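Local coordinates for abhydrolase domain-containing protein (Exiguobacterium antarcticum, PDB 5H3H), which acts as an esterase of the alpha/beta hydrolase fold, probably cleaving ester bonds with a serine nucleophile and perhaps also having perhydrolase activity, at residues B[2-7]-B[12-17]; B[39-44]-B[49-54]; B[57-62]-B[187-192]. All blocks are in the same frame, centred on the assembly; numbering follows the deposited sequence.

Contact 1. Residues B[2-7]-B[12-17]; sequences GTFIQA and KIYVED
F4 turns its CG away from its own carbonyl carbon (chi1 -74°), whereas Y14 sets CG opposite its backbone N (chi1 -179°), and the two rings meet on one face of the N-terminal beta hairpin, strands 4-6 and 12-18, at the margin of the hydrolase sheet. The pair is T-shaped: the edge of Y14, led by CD1, is directed at one face of F4, with centroids 5.5 Å apart and planes at 66°. On the opposite face, the K12 chain bends at its outer torsions and places NZ 4.0 Å from the F4 ring centroid, nearly on the ring normal, a cation-pi contact that sandwiches the phenyl group. Beneath the rings the strands pair antiparallel. I5 and I13 form the hydrogen-bonded pair, with I5 N to I13 O and I13 N to I5 O both 2.7 Å, and V15 N adds a bond to T3 O. F4 and Y14 form a non-hydrogen-bonded pair. The other face carries I5 and I13, both packed against helix 71-85. There the I5 side chain also crosses that of V15, its CD1 lying 3.7 Å from V15 CG2.

Contact 2. Residues B[39-44]-B[49-54]; sequences YQKNRL and YRYIGV
Y49 N donates to L44 O at 2.9 Å, joining the last turn of helix 38-46 to the residue just before strand 50-54, in the beta-alpha-beta unit of strand 23-27, this helix and strand 50-54. The bond is fairly straight, although the donor sits 34° out of the carbonyl plane of L44. The same oxygen lies 3.6 Å from Y49 CB and in the plane of the Y49 ring, at its edge. Alongside, L44 CB and Y49 CB are 4.2 Å apart.

Two residues along the strand, Y51 offers a ring face to the helix, and the aliphatic part of K41 lies across it. With K41 CG anti to the backbone N (chi1 165°), the chain runs out over the ring: CB sits above the CD1-CE1 side, CD above the CD2-CE2 side, and CG between them, 3.7 Å from the ring centroid and 13° off the normal. This is a CH-pi contact made by methylene groups, while the lysine chain bends at chi3 and its end leads away from the strand. Beyond the ring, Y51 OH is hydrogen-bonded to N34, so the tyrosine is held by its hydroxyl as well as by its face. Were the ring replaced by an alanine here, the K41 methylenes would probably lose their aromatic platform and N34 ND2 its hydroxyl partner. M26 of strand 23-27 touches both L44 and Y51, tying the helix to the neighbouring strand. On the ring face turned from K41, G53 N stands 3.6 Å above the plane, offset toward the rim.

Contact 3. Residues B[57-62]-B[187-192]; sequences RGYGKS and HGTIQS
Y59 reaches from the loop that follows strand 50-54 to helix 186-198, which probably belongs to the helical cap inserted between strands 114-120 and 211-217 of the alpha/beta hydrolase fold, its phenol end-on to the helix and its ring edge leading. The hydroxyl ends beside S192, whose OG lies near the plane of the ring at its edge. Y59 OH and S192 OG are hydrogen-bonded at 2.8 Å, and either hydroxyl could be the donor. S192 CB lies 3.2 Å from Y59 OH. S192 sets OG anti to its own carbonyl carbon (chi1 -59°), which turns the hydroxyl toward Y59.

T189, one turn earlier, stands crosswise: its side chain and that of Y59 cross at about a right angle, with T189 OG1 4.1 Å from Y59 CE2. That hydroxyl is already bonded to S185 O, and its approach to the tyrosine is a packing contact. T189 CA comes within 3.6 Å of Y59 OH.

Two glycines allow the loop and the helix to come this close. A side chain on G188 would point toward the loop and run into G58 CA, and one on G58 would press on G188 CA, though the positive phi of G58 by itself already calls for glycine. The loop is also bonded to the helix start, since S185 OG interacts with both G58 O and G188 N. The Y59 ring meets H28 edge-to-face and touches W30, whose NE1 binds T189 O. The contact lies one shell behind the ligand pocket, reaching it through W30; the S192 side chain is about 8 Å from the bound ethaneperoxoic acid. Y59 also opens a type II' turn, closed by S62 N to Y59 O at 3.1 Å.

From the N terminus, contact 1 closes the short hairpin between strands 4-6 and 12-18, and contact 2 then closes the helix-to-strand step of the beta-alpha-beta unit. Contact 3 opens just after it and spans 124 residues, bringing helix 186-198 back to the loop after strand 50-54. The three follow in series, none nested or crossed. Strands 12-18 and 50-54 are neighbours in the sheet, so contacts 1 and 2 touch directly, through the salt bridge D17 OD2 to R50 NH2. Contact 1 also meets the loop of contact 3, where S62 OG probably bonds to Y14 N. Together they join the N-terminal hairpin, helix 38-46 and, through the loop after strand 50-54, helix 186-198 beside the ligand pocket.

Contact 1. Residues B[2-7]-B[12-17]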
loop_
_atom_site.group_PDB
_atom_site.type_symbol
_atom_site.label_atom_id
_atom_site.label_comp_id
_atom_site.label_asym_id
_atom_site.label_seq_id
_atom_site.Cartn_x
_atom_site.Cartn_y
_atom_site.Cartn_z
ATOM N N GLY B 2 -22.773 -17.994 3.134
ATOM C CA GLY B 2 -23.537 -16.777 3.416
ATOM C C GLY B 2 -23.706 -15.906 2.186
ATOM O O GLY B 2 -24.240 -16.368 1.167
ATOM N N THR B 3 -23.238 -14.653 2.272
ATOM C CA THR B 3 -23.755 -13.585 1.406
ATOM C C THR B 3 -22.796 -12.395 1.088
ATOM O O THR B 3 -21.773 -12.581 0.393
ATOM C CB THR B 3 -25.124 -13.081 1.961
ATOM O OG1 THR B 3 -25.058 -12.950 3.388
ATOM C CG2 THR B 3 -26.294 -14.006 1.561
ATOM N N PHE B 4 -23.128 -11.193 1.580
ATOM C CA PHE B 4 -22.812 -9.936 0.880
ATOM C C PHE B 4 -21.912 -8.994 1.667
ATOM O O PHE B 4 -22.035 -8.867 2.901
ATOM C CB PHE B 4 -24.103 -9.183 0.504
ATOM C CG PHE B 4 -24.860 -9.804 -0.656
ATOM C CD1 PHE B 4 -24.585 -9.438 -1.966
ATOM C CD2 PHE B 4 -25.854 -10.759 -0.438
ATOM C CE1 PHE B 4 -25.265 -9.999 -3.008
ATOM C CE2 PHE B 4 -26.553 -11.332 -1.498
ATOM C CZ PHE B 4 -26.252 -10.945 -2.780
ATOM N N ILE B 5 -21.015 -8.326 0.946
ATOM C CA ILE B 5 -20.067 -7.427 1.532
ATOM C C ILE B 5 -20.418 -6.046 1.049
ATOM O O ILE B 5 -20.755 -5.890 -0.105
ATOM C CB ILE B 5 -18.623 -7.799 1.117
ATOM C CG1 ILE B 5 -18.074 -8.862 2.056
ATOM C CG2 ILE B 5 -17.691 -6.582 1.165
ATOM C CD1 ILE B 5 -18.904 -10.126 2.149
ATOM N N GLN B 6 -20.300 -5.038 1.915
ATOM C CA GLN B 6 -20.537 -3.660 1.494
ATOM C C GLN B 6 -19.271 -3.000 0.921
ATOM O O GLN B 6 -18.286 -2.892 1.630
ATOM C CB GLN B 6 -21.040 -2.821 2.659
ATOM C CG GLN B 6 -21.697 -1.564 2.141
ATOM C CD GLN B 6 -22.042 -0.591 3.225
ATOM O OE1 GLN B 6 -21.165 0.111 3.732
ATOM N NE2 GLN B 6 -23.315 -0.518 3.566
ATOM N N ALA B 7 -19.331 -2.539 -0.330
ATOM C CA ALA B 7 -18.251 -1.716 -0.930
ATOM C C ALA B 7 -18.251 -0.310 -0.347
ATOM O O ALA B 7 -19.165 0.077 0.413
ATOM C CB ALA B 7 -18.426 -1.640 -2.440
ATOM N N LYS B 12 -23.594 -3.873 -2.826
ATOM C CA LYS B 12 -23.473 -5.208 -2.176
ATOM C C LYS B 12 -22.718 -6.253 -3.045
ATOM O O LYS B 12 -23.188 -6.604 -4.146
ATOM C CB LYS B 12 -24.854 -5.782 -1.868
ATOM C CG LYS B 12 -25.657 -4.971 -0.871
ATOM C CD LYS B 12 -26.882 -5.718 -0.370
ATOM C CE LYS B 12 -27.908 -5.953 -1.491
ATOM N NZ LYS B 12 -28.269 -7.404 -1.605
ATOM N N ILE B 13 -21.615 -6.806 -2.511
ATOM C CA ILE B 13 -20.732 -7.745 -3.231
ATOM C C ILE B 13 -21.017 -9.141 -2.732
ATOM O O ILE B 13 -20.831 -9.417 -1.558
ATOM C CB ILE B 13 -19.213 -7.421 -2.988
ATOM C CG1 ILE B 13 -18.872 -5.985 -3.349
ATOM C CG2 ILE B 13 -18.308 -8.367 -3.773
ATOM C CD1 ILE B 13 -19.204 -5.601 -4.778
ATOM N N TYR B 14 -21.417 -10.052 -3.617
ATOM C CA TYR B 14 -21.652 -11.434 -3.235
ATOM C C TYR B 14 -20.321 -12.137 -3.098
ATOM O O TYR B 14 -19.445 -11.948 -3.930
ATOM C CB TYR B 14 -22.489 -12.155 -4.282
ATOM C CG TYR B 14 -22.764 -13.570 -3.914
ATOM C CD1 TYR B 14 -23.663 -13.865 -2.917
ATOM C CD2 TYR B 14 -22.079 -14.618 -4.526
ATOM C CE1 TYR B 14 -23.907 -15.167 -2.550
ATOM C CE2 TYR B 14 -22.302 -15.929 -4.169
ATOM C CZ TYR B 14 -23.221 -16.199 -3.161
ATOM O OH TYR B 14 -23.514 -17.486 -2.762
ATOM N N VAL B 15 -20.187 -12.964 -2.069
ATOM C CA VAL B 15 -19.021 -13.802 -1.878
ATOM C C VAL B 15 -19.461 -15.221 -1.504
ATOM O O VAL B 15 -20.234 -15.419 -0.550
ATOM C CB VAL B 15 -18.136 -13.269 -0.724
ATOM C CG1 VAL B 15 -16.877 -14.122 -0.619
ATOM C CG2 VAL B 15 -17.765 -11.832 -0.940
ATOM N N GLU B 16 -18.965 -16.219 -2.245
ATOM C CA GLU B 16 -19.173 -17.594 -1.946
ATOM C C GLU B 16 -18.032 -17.976 -0.956
ATOM O O GLU B 16 -16.865 -18.176 -1.320
ATOM C CB GLU B 16 -19.116 -18.429 -3.249
ATOM C CG GLU B 16 -19.588 -19.866 -3.133
ATOM C CD GLU B 16 -21.117 -20.082 -3.165
ATOM O OE1 GLU B 16 -21.863 -19.160 -3.542
ATOM O OE2 GLU B 16 -21.584 -21.217 -2.836
ATOM N N ASP B 17 -18.379 -18.044 0.316
ATOM C CA ASP B 17 -17.382 -18.266 1.359
ATOM C C ASP B 17 -17.660 -19.680 1.909
ATOM O O ASP B 17 -18.710 -19.921 2.510
ATOM C CB ASP B 17 -17.493 -17.161 2.406
ATOM C CG ASP B 17 -16.569 -17.403 3.653
ATOM O OD1 ASP B 17 -15.725 -18.327 3.625
ATOM O OD2 ASP B 17 -16.684 -16.649 4.667
#

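Contact 2. Residues B[39-44]-B[49-54]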
loop_
_atom_site.group_PDB
_atom_site.type_symbol
_atom_site.label_atom_id
_atom_site.label_comp_id
_atom_site.label_asym_id
_atom_site.label_seq_id
_atom_site.Cartn_x
_atom_site.Cartn_y
_atom_site.Cartn_z
ATOM N N TYR B 39 -14.357 -26.541 -10.601
ATOM C CA TYR B 39 -13.455 -27.713 -10.658
ATOM C C TYR B 39 -12.234 -27.587 -9.715
ATOM O O TYR B 39 -11.781 -28.578 -9.150
ATOM C CB TYR B 39 -13.052 -28.048 -12.130
ATOM C CG TYR B 39 -14.268 -28.403 -12.924
ATOM C CD1 TYR B 39 -14.892 -29.622 -12.728
ATOM C CD2 TYR B 39 -14.929 -27.432 -13.707
ATOM C CE1 TYR B 39 -16.102 -29.920 -13.343
ATOM C CE2 TYR B 39 -16.124 -27.727 -14.325
ATOM C CZ TYR B 39 -16.711 -28.979 -14.141
ATOM O OH TYR B 39 -17.920 -29.307 -14.745
ATOM N N GLN B 40 -11.735 -26.363 -9.547
ATOM C CA GLN B 40 -10.682 -26.047 -8.602
ATOM C C GLN B 40 -11.207 -26.006 -7.196
ATOM O O GLN B 40 -10.621 -26.554 -6.299
ATOM C CB GLN B 40 -10.016 -24.707 -8.943
ATOM C CG GLN B 40 -9.142 -24.802 -10.186
ATOM C CD GLN B 40 -9.957 -24.954 -11.448
ATOM O OE1 GLN B 40 -10.821 -24.143 -11.711
ATOM N NE2 GLN B 40 -9.670 -25.954 -12.245
ATOM N N LYS B 41 -12.347 -25.368 -7.009
ATOM C CA LYS B 41 -12.947 -25.236 -5.674
ATOM C C LYS B 41 -13.171 -26.609 -5.056
ATOM O O LYS B 41 -12.962 -26.760 -3.833
ATOM C CB LYS B 41 -14.284 -24.452 -5.766
ATOM C CG LYS B 41 -15.181 -24.536 -4.551
ATOM C CD LYS B 41 -16.589 -24.047 -4.883
ATOM C CE LYS B 41 -17.342 -25.039 -5.758
ATOM N NZ LYS B 41 -18.710 -24.589 -6.128
ATOM N N ASN B 42 -13.625 -27.570 -5.854
ATOM C CA ASN B 42 -13.948 -28.930 -5.335
ATOM C C ASN B 42 -12.715 -29.510 -4.684
ATOM O O ASN B 42 -12.781 -30.028 -3.568
ATOM C CB ASN B 42 -14.403 -29.902 -6.392
ATOM C CG ASN B 42 -15.723 -29.536 -7.020
ATOM O OD1 ASN B 42 -16.564 -28.841 -6.423
ATOM N ND2 ASN B 42 -15.930 -30.034 -8.239
ATOM N N ARG B 43 -11.586 -29.382 -5.371
ATOM C CA ARG B 43 -10.309 -29.859 -4.809
ATOM C C ARG B 43 -9.825 -29.050 -3.615
ATOM O O ARG B 43 -9.371 -29.660 -2.640
ATOM C CB ARG B 43 -9.202 -29.977 -5.867
ATOM C CG ARG B 43 -7.961 -30.795 -5.428
ATOM C CD ARG B 43 -8.162 -32.314 -5.468
ATOM N NE ARG B 43 -8.796 -32.713 -6.726
ATOM C CZ ARG B 43 -9.334 -33.908 -6.990
ATOM N NH1 ARG B 43 -9.283 -34.907 -6.083
ATOM N NH2 ARG B 43 -9.907 -34.130 -8.198
ATOM N N LEU B 44 -9.896 -27.713 -3.618
ATOM C CA LEU B 44 -9.453 -26.934 -2.416
ATOM C C LEU B 44 -10.228 -27.338 -1.181
ATOM O O LEU B 44 -9.656 -27.570 -0.056
ATOM C CB LEU B 44 -9.580 -25.429 -2.642
ATOM C CG LEU B 44 -8.645 -24.996 -3.776
ATOM C CD1 LEU B 44 -9.092 -23.697 -4.415
ATOM C CD2 LEU B 44 -7.228 -24.859 -3.249
ATOM N N TYR B 49 -8.971 -26.496 2.503
ATOM C CA TYR B 49 -8.822 -25.041 2.413
ATOM C C TYR B 49 -10.191 -24.359 2.332
ATOM O O TYR B 49 -11.193 -25.013 2.129
ATOM C CB TYR B 49 -7.937 -24.705 1.196
ATOM C CG TYR B 49 -6.515 -25.155 1.496
ATOM C CD1 TYR B 49 -5.608 -24.290 2.120
ATOM C CD2 TYR B 49 -6.117 -26.464 1.256
ATOM C CE1 TYR B 49 -4.321 -24.707 2.462
ATOM C CE2 TYR B 49 -4.852 -26.904 1.598
ATOM C CZ TYR B 49 -3.956 -26.028 2.194
ATOM O OH TYR B 49 -2.698 -26.485 2.521
ATOM N N ARG B 50 -10.204 -23.057 2.542
ATOM C CA ARG B 50 -11.384 -22.277 2.519
ATOM C C ARG B 50 -11.417 -21.481 1.204
ATOM O O ARG B 50 -10.518 -20.696 0.937
ATOM C CB ARG B 50 -11.364 -21.357 3.699
ATOM C CG ARG B 50 -12.578 -20.500 3.840
ATOM C CD ARG B 50 -12.424 -19.685 5.098
ATOM N NE ARG B 50 -13.458 -18.665 5.203
ATOM C CZ ARG B 50 -13.512 -17.754 6.164
ATOM N NH1 ARG B 50 -12.574 -17.740 7.123
ATOM N NH2 ARG B 50 -14.483 -16.821 6.167
ATOM N N TYR B 51 -12.469 -21.703 0.420
ATOM C CA TYR B 51 -12.712 -21.061 -0.875
ATOM C C TYR B 51 -13.441 -19.750 -0.657
ATOM O O TYR B 51 -14.457 -19.718 0.016
ATOM C CB TYR B 51 -13.557 -22.009 -1.739
ATOM C CG TYR B 51 -13.976 -21.439 -3.045
ATOM C CD1 TYR B 51 -13.088 -21.376 -4.138
ATOM C CD2 TYR B 51 -15.286 -20.956 -3.233
ATOM C CE1 TYR B 51 -13.507 -20.890 -5.359
ATOM C CE2 TYR B 51 -15.679 -20.441 -4.463
ATOM C CZ TYR B 51 -14.804 -20.418 -5.516
ATOM O OH TYR B 51 -15.220 -19.855 -6.741
ATOM N N ILE B 52 -12.904 -18.651 -1.177
ATOM C CA ILE B 52 -13.553 -17.379 -1.125
ATOM C C ILE B 52 -13.655 -16.894 -2.584
ATOM O O ILE B 52 -12.743 -16.335 -3.092
ATOM C CB ILE B 52 -12.830 -16.378 -0.219
ATOM C CG1 ILE B 52 -12.860 -16.829 1.260
ATOM C CG2 ILE B 52 -13.456 -15.001 -0.326
ATOM C CD1 ILE B 52 -11.505 -17.227 1.764
ATOM N N GLY B 53 -14.792 -17.131 -3.229
ATOM C CA GLY B 53 -14.960 -16.762 -4.644
ATOM C C GLY B 53 -15.796 -15.507 -4.701
ATOM O O GLY B 53 -16.976 -15.565 -4.340
ATOM N N VAL B 54 -15.185 -14.412 -5.098
ATOM C CA VAL B 54 -15.881 -13.144 -5.172
ATOM C C VAL B 54 -16.606 -12.993 -6.512
ATOM O O VAL B 54 -16.033 -13.349 -7.589
ATOM C CB VAL B 54 -14.987 -11.935 -4.934
ATOM C CG1 VAL B 54 -14.146 -12.079 -3.650
ATOM C CG2 VAL B 54 -14.114 -11.668 -6.116
#

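Contact 3. Residues B[57-62]-B[187-192]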
loop_
_atom_site.group_PDB
_atom_site.type_symbol
_atom_site.label_atom_id
_atom_site.label_comp_id
_atom_site.label_asym_id
_atom_site.label_seq_id
_atom_site.Cartn_x
_atom_site.Cartn_y
_atom_site.Cartn_z
ATOM N N ARG B 57 -18.873 -6.640 -8.497
ATOM C CA ARG B 57 -19.991 -5.821 -8.898
ATOM C C ARG B 57 -20.239 -6.027 -10.401
ATOM O O ARG B 57 -19.317 -6.062 -11.191
ATOM C CB ARG B 57 -19.812 -4.343 -8.631
ATOM C CG ARG B 57 -18.622 -3.660 -9.206
ATOM C CD ARG B 57 -18.718 -2.172 -8.881
ATOM N NE ARG B 57 -18.278 -1.834 -7.533
ATOM C CZ ARG B 57 -18.470 -0.643 -6.953
ATOM N NH1 ARG B 57 -17.986 -0.422 -5.712
ATOM N NH2 ARG B 57 -19.152 0.323 -7.572
ATOM N N GLY B 58 -21.502 -6.135 -10.735
ATOM C CA GLY B 58 -21.909 -6.308 -12.128
ATOM C C GLY B 58 -22.079 -7.775 -12.542
ATOM O O GLY B 58 -22.564 -8.008 -13.644
ATOM N N TYR B 59 -21.626 -8.747 -11.717
ATOM C CA TYR B 59 -21.544 -10.146 -12.147
ATOM C C TYR B 59 -22.205 -11.017 -11.164
ATOM O O TYR B 59 -22.379 -10.607 -10.006
ATOM C CB TYR B 59 -20.103 -10.589 -12.319
ATOM C CG TYR B 59 -19.433 -9.738 -13.366
ATOM C CD1 TYR B 59 -18.915 -8.500 -13.034
ATOM C CD2 TYR B 59 -19.406 -10.117 -14.690
ATOM C CE1 TYR B 59 -18.366 -7.663 -13.981
ATOM C CE2 TYR B 59 -18.832 -9.300 -15.644
ATOM C CZ TYR B 59 -18.322 -8.103 -15.319
ATOM O OH TYR B 59 -17.752 -7.339 -16.293
ATOM N N GLY B 60 -22.625 -12.217 -11.624
ATOM C CA GLY B 60 -23.035 -13.254 -10.693
ATOM C C GLY B 60 -24.192 -12.732 -9.849
ATOM O O GLY B 60 -25.104 -12.161 -10.383
ATOM N N LYS B 61 -24.124 -12.876 -8.542
ATOM C CA LYS B 61 -25.235 -12.502 -7.647
ATOM C C LYS B 61 -25.038 -11.119 -6.990
ATOM O O LYS B 61 -25.819 -10.668 -6.130
ATOM C CB LYS B 61 -25.366 -13.604 -6.640
ATOM C CG LYS B 61 -25.567 -14.947 -7.336
ATOM C CD LYS B 61 -25.632 -16.118 -6.381
ATOM C CE LYS B 61 -26.846 -16.036 -5.468
ATOM N NZ LYS B 61 -28.130 -15.626 -6.135
ATOM N N SER B 62 -24.000 -10.422 -7.409
ATOM C CA SER B 62 -23.725 -9.075 -6.852
ATOM C C SER B 62 -24.677 -8.046 -7.456
ATOM O O SER B 62 -25.176 -8.272 -8.559
ATOM C CB SER B 62 -22.281 -8.711 -7.097
ATOM O OG SER B 62 -21.446 -9.597 -6.328
ATOM N N HIS B 187 -24.471 -4.008 -18.423
ATOM C CA HIS B 187 -23.812 -2.698 -18.258
ATOM C C HIS B 187 -22.480 -2.851 -17.516
ATOM O O HIS B 187 -21.520 -2.165 -17.833
ATOM C CB HIS B 187 -24.691 -1.701 -17.608
ATOM C CG HIS B 187 -25.316 -2.178 -16.349
ATOM N ND1 HIS B 187 -24.956 -1.667 -15.125
ATOM C CD2 HIS B 187 -26.173 -3.185 -16.095
ATOM C CE1 HIS B 187 -25.662 -2.251 -14.185
ATOM N NE2 HIS B 187 -26.424 -3.167 -14.742
ATOM N N GLY B 188 -22.400 -3.780 -16.577
ATOM C CA GLY B 188 -21.083 -4.154 -16.014
ATOM C C GLY B 188 -20.125 -4.719 -17.037
ATOM O O GLY B 188 -18.960 -4.341 -17.079
ATOM N N THR B 189 -20.633 -5.636 -17.871
ATOM C CA THR B 189 -19.857 -6.207 -18.930
ATOM C C THR B 189 -19.262 -5.078 -19.775
ATOM O O THR B 189 -18.074 -5.097 -20.039
ATOM C CB THR B 189 -20.681 -7.179 -19.779
ATOM O OG1 THR B 189 -21.084 -8.277 -18.960
ATOM C CG2 THR B 189 -19.924 -7.674 -20.996
ATOM N N ILE B 190 -20.066 -4.088 -20.147
ATOM C CA ILE B 190 -19.522 -2.958 -20.934
ATOM C C ILE B 190 -18.462 -2.131 -20.186
ATOM O O ILE B 190 -17.371 -1.922 -20.693
ATOM C CB ILE B 190 -20.662 -2.081 -21.446
ATOM C CG1 ILE B 190 -21.389 -2.867 -22.568
ATOM C CG2 ILE B 190 -20.181 -0.706 -21.852
ATOM C CD1 ILE B 190 -22.760 -2.333 -22.848
ATOM N N GLN B 191 -18.805 -1.642 -19.010
ATOM C CA GLN B 191 -17.888 -0.832 -18.194
ATOM C C GLN B 191 -16.564 -1.552 -17.861
ATOM O O GLN B 191 -15.489 -0.928 -17.938
ATOM C CB GLN B 191 -18.585 -0.338 -16.903
ATOM C CG GLN B 191 -19.850 0.541 -17.078
ATOM C CD GLN B 191 -19.655 1.818 -17.869
ATOM O OE1 GLN B 191 -19.524 1.813 -19.102
ATOM N NE2 GLN B 191 -19.657 2.916 -17.171
ATOM N N SER B 192 -16.583 -2.872 -17.622
ATOM C CA SER B 192 -15.339 -3.616 -17.392
ATOM C C SER B 192 -14.513 -3.778 -18.634
ATOM O O SER B 192 -13.294 -3.808 -18.526
ATOM C CB SER B 192 -15.577 -5.022 -16.844
ATOM O OG SER B 192 -16.272 -5.041 -15.621
#